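Local coordinates for protein leucine-rich Immune Molecule 1 (Anopheles gambiae, PDB 3OJA) that probably acts in mosquito immunity, pairing a leucine-rich repeat domain with a helical dimerization domain that joins it to a partner protein, at residues A[61-66]-A[77-82]; A[397-402]-A[416-421]. All coordinates share one frame; numbering follows the deposited sequence.

Contact 1 of 2, residues A[61-66]-A[77-82]. With NAG (2-acetamido-2-deoxy-beta-D-glucopyranose), chain C.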
loop_
_atom_site.group_PDB
_atom_site.type_symbol
_atom_site.label_atom_id
_atom_site.label_comp_id
_atom_site.label_asym_id
_atom_site.label_seq_id
_atom_site.Cartn_x
_atom_site.Cartn_y
_atom_site.Cartn_z
ATOM N N GLU A 61 62.258 10.297 -4.641
ATOM C CA GLU A 61 61.777 10.312 -3.296
ATOM C C GLU A 61 60.499 11.184 -3.188
ATOM O O GLU A 61 59.697 10.974 -2.260
ATOM C CB GLU A 61 62.909 10.806 -2.407
ATOM C CG GLU A 61 62.965 10.186 -1.120
ATOM C CD GLU A 61 64.301 10.265 -0.553
ATOM O OE1 GLU A 61 65.175 9.608 -1.124
ATOM O OE2 GLU A 61 64.488 10.959 0.450
ATOM N N LEU A 62 60.300 12.096 -4.152
ATOM C CA LEU A 62 59.123 12.929 -4.184
ATOM C C LEU A 62 58.650 13.132 -5.625
ATOM O O LEU A 62 59.443 13.451 -6.497
ATOM C CB LEU A 62 59.381 14.289 -3.520
ATOM C CG LEU A 62 58.161 15.250 -3.507
ATOM C CD1 LEU A 62 58.250 16.178 -2.320
ATOM C CD2 LEU A 62 57.933 16.069 -4.775
ATOM N N LEU A 63 57.358 12.966 -5.875
ATOM C CA LEU A 63 56.829 13.067 -7.207
ATOM C C LEU A 63 55.596 13.909 -7.055
ATOM O O LEU A 63 54.734 13.588 -6.238
ATOM C CB LEU A 63 56.476 11.689 -7.752
ATOM C CG LEU A 63 55.753 11.618 -9.112
ATOM C CD1 LEU A 63 56.626 12.012 -10.227
ATOM C CD2 LEU A 63 55.253 10.215 -9.394
ATOM N N ASN A 64 55.530 15.001 -7.815
ATOM C CA ASN A 64 54.475 15.943 -7.671
ATOM C C ASN A 64 53.736 15.953 -9.017
ATOM O O ASN A 64 54.321 16.365 -10.030
ATOM C CB ASN A 64 55.088 17.281 -7.310
ATOM C CG ASN A 64 54.055 18.383 -7.076
ATOM O OD1 ASN A 64 52.935 18.267 -7.519
ATOM N ND2 ASN A 64 54.469 19.476 -6.419
ATOM N N LEU A 65 52.487 15.429 -9.038
ATOM C CA LEU A 65 51.706 15.349 -10.245
ATOM C C LEU A 65 50.564 16.316 -10.139
ATOM O O LEU A 65 49.652 16.248 -10.915
ATOM C CB LEU A 65 51.166 13.956 -10.495
ATOM C CG LEU A 65 52.136 12.766 -10.489
ATOM C CD1 LEU A 65 51.409 11.439 -10.534
ATOM C CD2 LEU A 65 53.110 12.802 -11.630
ATOM N N SER A 66 50.641 17.242 -9.202
ATOM C CA SER A 66 49.555 18.164 -8.855
ATOM C C SER A 66 49.020 18.957 -10.018
ATOM O O SER A 66 49.731 19.315 -10.914
ATOM C CB SER A 66 50.083 19.113 -7.790
ATOM O OG SER A 66 49.170 20.110 -7.432
ATOM N N GLU A 77 52.511 1.750 -7.365
ATOM C CA GLU A 77 52.904 0.653 -6.521
ATOM C C GLU A 77 54.347 0.289 -6.775
ATOM O O GLU A 77 55.070 -0.037 -5.863
ATOM C CB GLU A 77 52.083 -0.518 -6.954
ATOM C CG GLU A 77 51.762 -1.592 -5.923
ATOM C CD GLU A 77 50.576 -2.395 -6.458
ATOM O OE1 GLU A 77 50.393 -2.369 -7.732
ATOM O OE2 GLU A 77 49.824 -2.984 -5.632
ATOM N N SER A 78 54.760 0.305 -8.033
ATOM C CA SER A 78 56.043 -0.269 -8.382
ATOM C C SER A 78 57.223 0.608 -7.939
ATOM O O SER A 78 58.306 0.080 -7.740
ATOM C CB SER A 78 56.108 -0.563 -9.882
ATOM O OG SER A 78 55.898 0.607 -10.636
ATOM N N LEU A 79 56.997 1.922 -7.775
ATOM C CA LEU A 79 58.002 2.884 -7.295
ATOM C C LEU A 79 58.303 2.667 -5.839
ATOM O O LEU A 79 57.779 3.350 -4.970
ATOM C CB LEU A 79 57.497 4.300 -7.445
ATOM C CG LEU A 79 57.090 4.609 -8.868
ATOM C CD1 LEU A 79 56.799 6.090 -9.035
ATOM C CD2 LEU A 79 58.182 4.152 -9.790
ATOM N N SER A 80 59.153 1.715 -5.546
ATOM C CA SER A 80 59.295 1.312 -4.177
ATOM C C SER A 80 60.052 2.330 -3.333
ATOM O O SER A 80 60.115 2.201 -2.144
ATOM C CB SER A 80 59.995 -0.021 -4.138
ATOM O OG SER A 80 61.285 0.130 -4.683
ATOM N N THR A 81 60.618 3.363 -3.915
ATOM C CA THR A 81 61.408 4.300 -3.106
ATOM C C THR A 81 60.553 5.480 -2.785
ATOM O O THR A 81 60.921 6.291 -1.930
ATOM C CB THR A 81 62.694 4.817 -3.851
ATOM O OG1 THR A 81 63.374 3.712 -4.412
ATOM C CG2 THR A 81 63.658 5.521 -2.910
ATOM N N LEU A 82 59.430 5.582 -3.491
ATOM C CA LEU A 82 58.605 6.768 -3.431
ATOM C C LEU A 82 58.062 7.092 -2.022
ATOM O O LEU A 82 57.477 6.238 -1.368
ATOM C CB LEU A 82 57.454 6.636 -4.398
ATOM C CG LEU A 82 56.773 7.979 -4.593
ATOM C CD1 LEU A 82 57.815 9.039 -4.749
ATOM C CD2 LEU A 82 55.837 7.931 -5.789
HETATM C C1 NAG C . 53.492 20.387 -5.900
HETATM C C2 NAG C . 53.856 20.716 -4.455
HETATM C C3 NAG C . 52.993 21.860 -3.934
HETATM C C4 NAG C . 53.004 23.081 -4.848
HETATM C C5 NAG C . 52.662 22.620 -6.242
HETATM C C6 NAG C . 52.657 23.773 -7.237
HETATM C C7 NAG C . 54.682 19.091 -2.793
HETATM C C8 NAG C . 54.329 17.914 -1.981
HETATM N N2 NAG C . 53.720 19.574 -3.587
HETATM O O3 NAG C . 53.328 22.172 -2.607
HETATM O O4 NAG C . 51.940 23.906 -4.489
HETATM O O5 NAG C . 53.527 21.574 -6.667
HETATM O O6 NAG C . 52.311 23.287 -8.522
HETATM O O7 NAG C . 55.825 19.532 -2.656
#
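Leu-63 and Leu-82 meet inside the leucine-rich repeat solenoid, where one short parallel strand, 62-64, faces the loop 77-82 that leads into the next, 84-86. The two segments come closest at Glu-61 and Leu-82, whose CA atoms are 4.8 Å apart.

The tight side is built from leucines packed on each other and on the strand backbone. The CD1 methyl of Leu-82 lies beside the backbone of 61-63, 3.7 Å from Glu-61 O and 4.2 Å from Leu-63 CB. The CB of Leu-82 points neither toward the strand nor away from it; a chi1 of -167° puts CG opposite the backbone N, and CD1 reaches the strand. Leu-63 points its CB at the loop, and its CD2 ends 4.4 Å from Leu-79 CD1. All three leucines are buried, so they form part of the repeat's leucine core. The loop is shaped by a type I turn from Leu-79 to Leu-82, closed by a hydrogen bond from Leu-82 N to Leu-79 O, 3.1 Å.

The other side is looser, and its Glu-61 and Thr-81 are partly exposed. Glu-61 directs its CB away from the loop, and its OE2 forms a salt bridge with Arg-83 NH1. The nearest approach of Thr-81 is its carbonyl O, beside Glu-61 CA; its OG1 is hydrogen-bonded to Thr-58 O.

Asn-64 belongs to the glycan side of the strand and does not touch the loop. Its ND2 carries an N-linked NAG, which is also hydrogen-bonded to Asp-86 and Ser-42 on the adjoining repeat strands or just past them. An Asx turn holds the amide oxygen: Ser-66 N donates to Asn-64 OD1 at 3.0 Å, lying in the carbonyl plane with a C=O...N angle of 160°.

Contact 2 of 2, residues A[397-402]-A[416-421]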
loop_
_atom_site.group_PDB
_atom_site.type_symbol
_atom_site.label_atom_id
_atom_site.label_comp_id
_atom_site.label_asym_id
_atom_site.label_seq_id
_atom_site.Cartn_x
_atom_site.Cartn_y
_atom_site.Cartn_z
ATOM N N ILE A 397 -5.218 -5.705 -24.069
ATOM C CA ILE A 397 -6.473 -5.170 -23.556
ATOM C C ILE A 397 -7.119 -4.492 -24.749
ATOM O O ILE A 397 -6.617 -4.641 -25.836
ATOM C CB ILE A 397 -6.286 -4.065 -22.508
ATOM C CG1 ILE A 397 -5.271 -3.058 -23.008
ATOM C CG2 ILE A 397 -5.788 -4.608 -21.184
ATOM C CD1 ILE A 397 -4.964 -2.029 -22.008
ATOM N N GLU A 398 -8.184 -3.710 -24.556
ATOM C CA GLU A 398 -8.829 -3.020 -25.661
ATOM C C GLU A 398 -9.044 -1.597 -25.294
ATOM O O GLU A 398 -9.940 -1.308 -24.524
ATOM C CB GLU A 398 -10.211 -3.608 -26.001
ATOM C CG GLU A 398 -10.782 -3.023 -27.308
ATOM C CD GLU A 398 -12.303 -3.134 -27.445
ATOM O OE1 GLU A 398 -12.998 -3.785 -26.630
ATOM O OE2 GLU A 398 -12.828 -2.546 -28.404
ATOM N N LEU A 399 -8.296 -0.693 -25.895
ATOM C CA LEU A 399 -8.438 0.715 -25.579
ATOM C C LEU A 399 -9.485 1.372 -26.455
ATOM O O LEU A 399 -9.646 0.987 -27.589
ATOM C CB LEU A 399 -7.079 1.415 -25.734
ATOM C CG LEU A 399 -5.953 0.896 -24.789
ATOM C CD1 LEU A 399 -4.653 1.567 -25.028
ATOM C CD2 LEU A 399 -6.314 1.072 -23.360
ATOM N N GLN A 400 -10.197 2.365 -25.945
ATOM C CA GLN A 400 -10.924 3.298 -26.822
ATOM C C GLN A 400 -10.121 3.845 -28.014
ATOM O O GLN A 400 -8.896 3.879 -27.983
ATOM C CB GLN A 400 -11.313 4.516 -26.032
ATOM C CG GLN A 400 -12.577 4.377 -25.240
ATOM C CD GLN A 400 -13.081 5.742 -24.758
ATOM O OE1 GLN A 400 -12.285 6.706 -24.595
ATOM N NE2 GLN A 400 -14.405 5.842 -24.549
ATOM N N HIS A 401 -10.813 4.352 -29.042
ATOM C CA HIS A 401 -10.114 4.947 -30.197
ATOM C C HIS A 401 -9.574 6.340 -29.890
ATOM O O HIS A 401 -10.255 7.187 -29.279
ATOM C CB HIS A 401 -10.936 4.970 -31.492
ATOM C CG HIS A 401 -10.090 5.180 -32.720
ATOM N ND1 HIS A 401 -8.980 4.408 -33.005
ATOM C CD2 HIS A 401 -10.179 6.093 -33.721
ATOM C CE1 HIS A 401 -8.426 4.827 -34.136
ATOM N NE2 HIS A 401 -9.133 5.845 -34.588
ATOM N N ALA A 402 -8.311 6.528 -30.290
ATOM C CA ALA A 402 -7.594 7.767 -30.055
ATOM C C ALA A 402 -7.552 8.491 -31.372
ATOM O O ALA A 402 -7.003 7.989 -32.339
ATOM C CB ALA A 402 -6.197 7.481 -29.581
ATOM N N VAL A 416 -4.427 2.064 -17.579
ATOM C CA VAL A 416 -4.852 1.791 -16.231
ATOM C C VAL A 416 -6.356 1.988 -16.219
ATOM O O VAL A 416 -7.110 1.097 -15.760
ATOM C CB VAL A 416 -4.128 2.677 -15.209
ATOM C CG1 VAL A 416 -5.037 3.044 -14.041
ATOM C CG2 VAL A 416 -2.826 2.019 -14.775
ATOM N N LYS A 417 -6.802 3.105 -16.784
ATOM C CA LYS A 417 -8.227 3.354 -16.876
ATOM C C LYS A 417 -9.002 2.105 -17.387
ATOM O O LYS A 417 -10.042 1.727 -16.816
ATOM C CB LYS A 417 -8.515 4.549 -17.762
ATOM C CG LYS A 417 -9.815 5.187 -17.489
ATOM C CD LYS A 417 -10.304 5.915 -18.687
ATOM C CE LYS A 417 -11.391 6.996 -18.380
ATOM N NZ LYS A 417 -10.829 8.242 -17.655
ATOM N N ARG A 418 -8.493 1.443 -18.429
ATOM C CA ARG A 418 -9.201 0.313 -19.016
ATOM C C ARG A 418 -9.222 -0.890 -18.069
ATOM O O ARG A 418 -10.243 -1.522 -17.888
ATOM C CB ARG A 418 -8.576 -0.046 -20.349
ATOM C CG ARG A 418 -9.177 -1.210 -21.062
ATOM C CD ARG A 418 -10.623 -0.996 -21.353
ATOM N NE ARG A 418 -11.199 -2.216 -21.927
ATOM C CZ ARG A 418 -12.477 -2.556 -21.809
ATOM N NH1 ARG A 418 -13.314 -1.782 -21.141
ATOM N NH2 ARG A 418 -12.926 -3.685 -22.318
ATOM N N TYR A 419 -8.112 -1.173 -17.419
ATOM C CA TYR A 419 -8.094 -2.237 -16.473
ATOM C C TYR A 419 -9.114 -1.935 -15.375
ATOM O O TYR A 419 -9.756 -2.833 -14.900
ATOM C CB TYR A 419 -6.693 -2.408 -15.891
ATOM C CG TYR A 419 -5.827 -3.318 -16.704
ATOM C CD1 TYR A 419 -5.977 -4.673 -16.651
ATOM C CD2 TYR A 419 -4.843 -2.827 -17.527
ATOM C CE1 TYR A 419 -5.172 -5.512 -17.375
ATOM C CE2 TYR A 419 -4.030 -3.665 -18.245
ATOM C CZ TYR A 419 -4.199 -5.006 -18.165
ATOM O OH TYR A 419 -3.401 -5.845 -18.910
ATOM N N GLU A 420 -9.247 -0.678 -14.956
ATOM C CA GLU A 420 -10.199 -0.323 -13.920
ATOM C C GLU A 420 -11.619 -0.569 -14.407
ATOM O O GLU A 420 -12.398 -1.168 -13.689
ATOM C CB GLU A 420 -10.063 1.129 -13.494
ATOM C CG GLU A 420 -8.850 1.417 -12.661
ATOM C CD GLU A 420 -8.827 0.643 -11.373
ATOM O OE1 GLU A 420 -9.922 0.579 -10.741
ATOM O OE2 GLU A 420 -7.726 0.149 -10.978
ATOM N N GLU A 421 -11.970 -0.133 -15.615
ATOM C CA GLU A 421 -13.263 -0.520 -16.208
ATOM C C GLU A 421 -13.515 -2.068 -16.192
ATOM O O GLU A 421 -14.631 -2.544 -16.048
ATOM C CB GLU A 421 -13.342 -0.054 -17.661
ATOM C CG GLU A 421 -13.760 1.362 -17.890
ATOM C CD GLU A 421 -13.611 1.775 -19.367
ATOM O OE1 GLU A 421 -12.839 1.151 -20.130
ATOM O OE2 GLU A 421 -14.261 2.746 -19.776
HETATM O O HOH W 1 -10.152 -4.632 -22.738
#
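The extended loop 397-402 runs beside residues 416-421 of the long helix 408-486, and the two backbones come nearest at Leu-399 and Arg-418, 6.6 Å between CA atoms. The loop links helices 354-393 and 408-486 of the dimerization domain and packs back on the second.

Ile-397 sets its CG2 methyl over one face of the Tyr-419 ring in a CH-pi contact, 3.9 Å from the ring centroid and 30° off its normal. The two side chains cross at about a right angle. Leu-399 and Arg-418 slide past each other in opposite directions, with Leu-399 CD2 3.9 Å from Arg-418 CB.

Arg-418 leaves the helix with CG anti to its N, then bends at chi2 (59°), which carries its chain past Glu-398 O. A water accepts from Arg-418 NE and, weakly, from Glu-398 N, bridging helix and loop. Glu-398 OE1, 4.3 Å from Arg-418 NH2, lies well out of the guanidinium plane, so its attraction is probably only electrostatic. Glu-420 forms a salt bridge with a basic side chain of the other protein chain. Arg-418 NH1 forms a salt bridge with Glu-421 OE1, donating at 3.1 Å from above the carboxylate plane.

Overall arrangement
Contact 1 closes well before contact 2 opens along the chain. Their centres are about 68 Å apart, their nearest atoms about 54 Å apart, and they lie on opposite sides of the chain's centre. They share no strand or helix. Contact 1 joins a strand of the leucine-rich repeat solenoid to the loop leading into the next repeat strand. Contact 2 lies in the dimerization domain, where the loop after helix 354-393 packs on helix 408-486. Only contact 2 has residues touching the other protein chain. The elongated molecule thus holds the repeat solenoid well apart from this part of the helical region, which contacts the other chain.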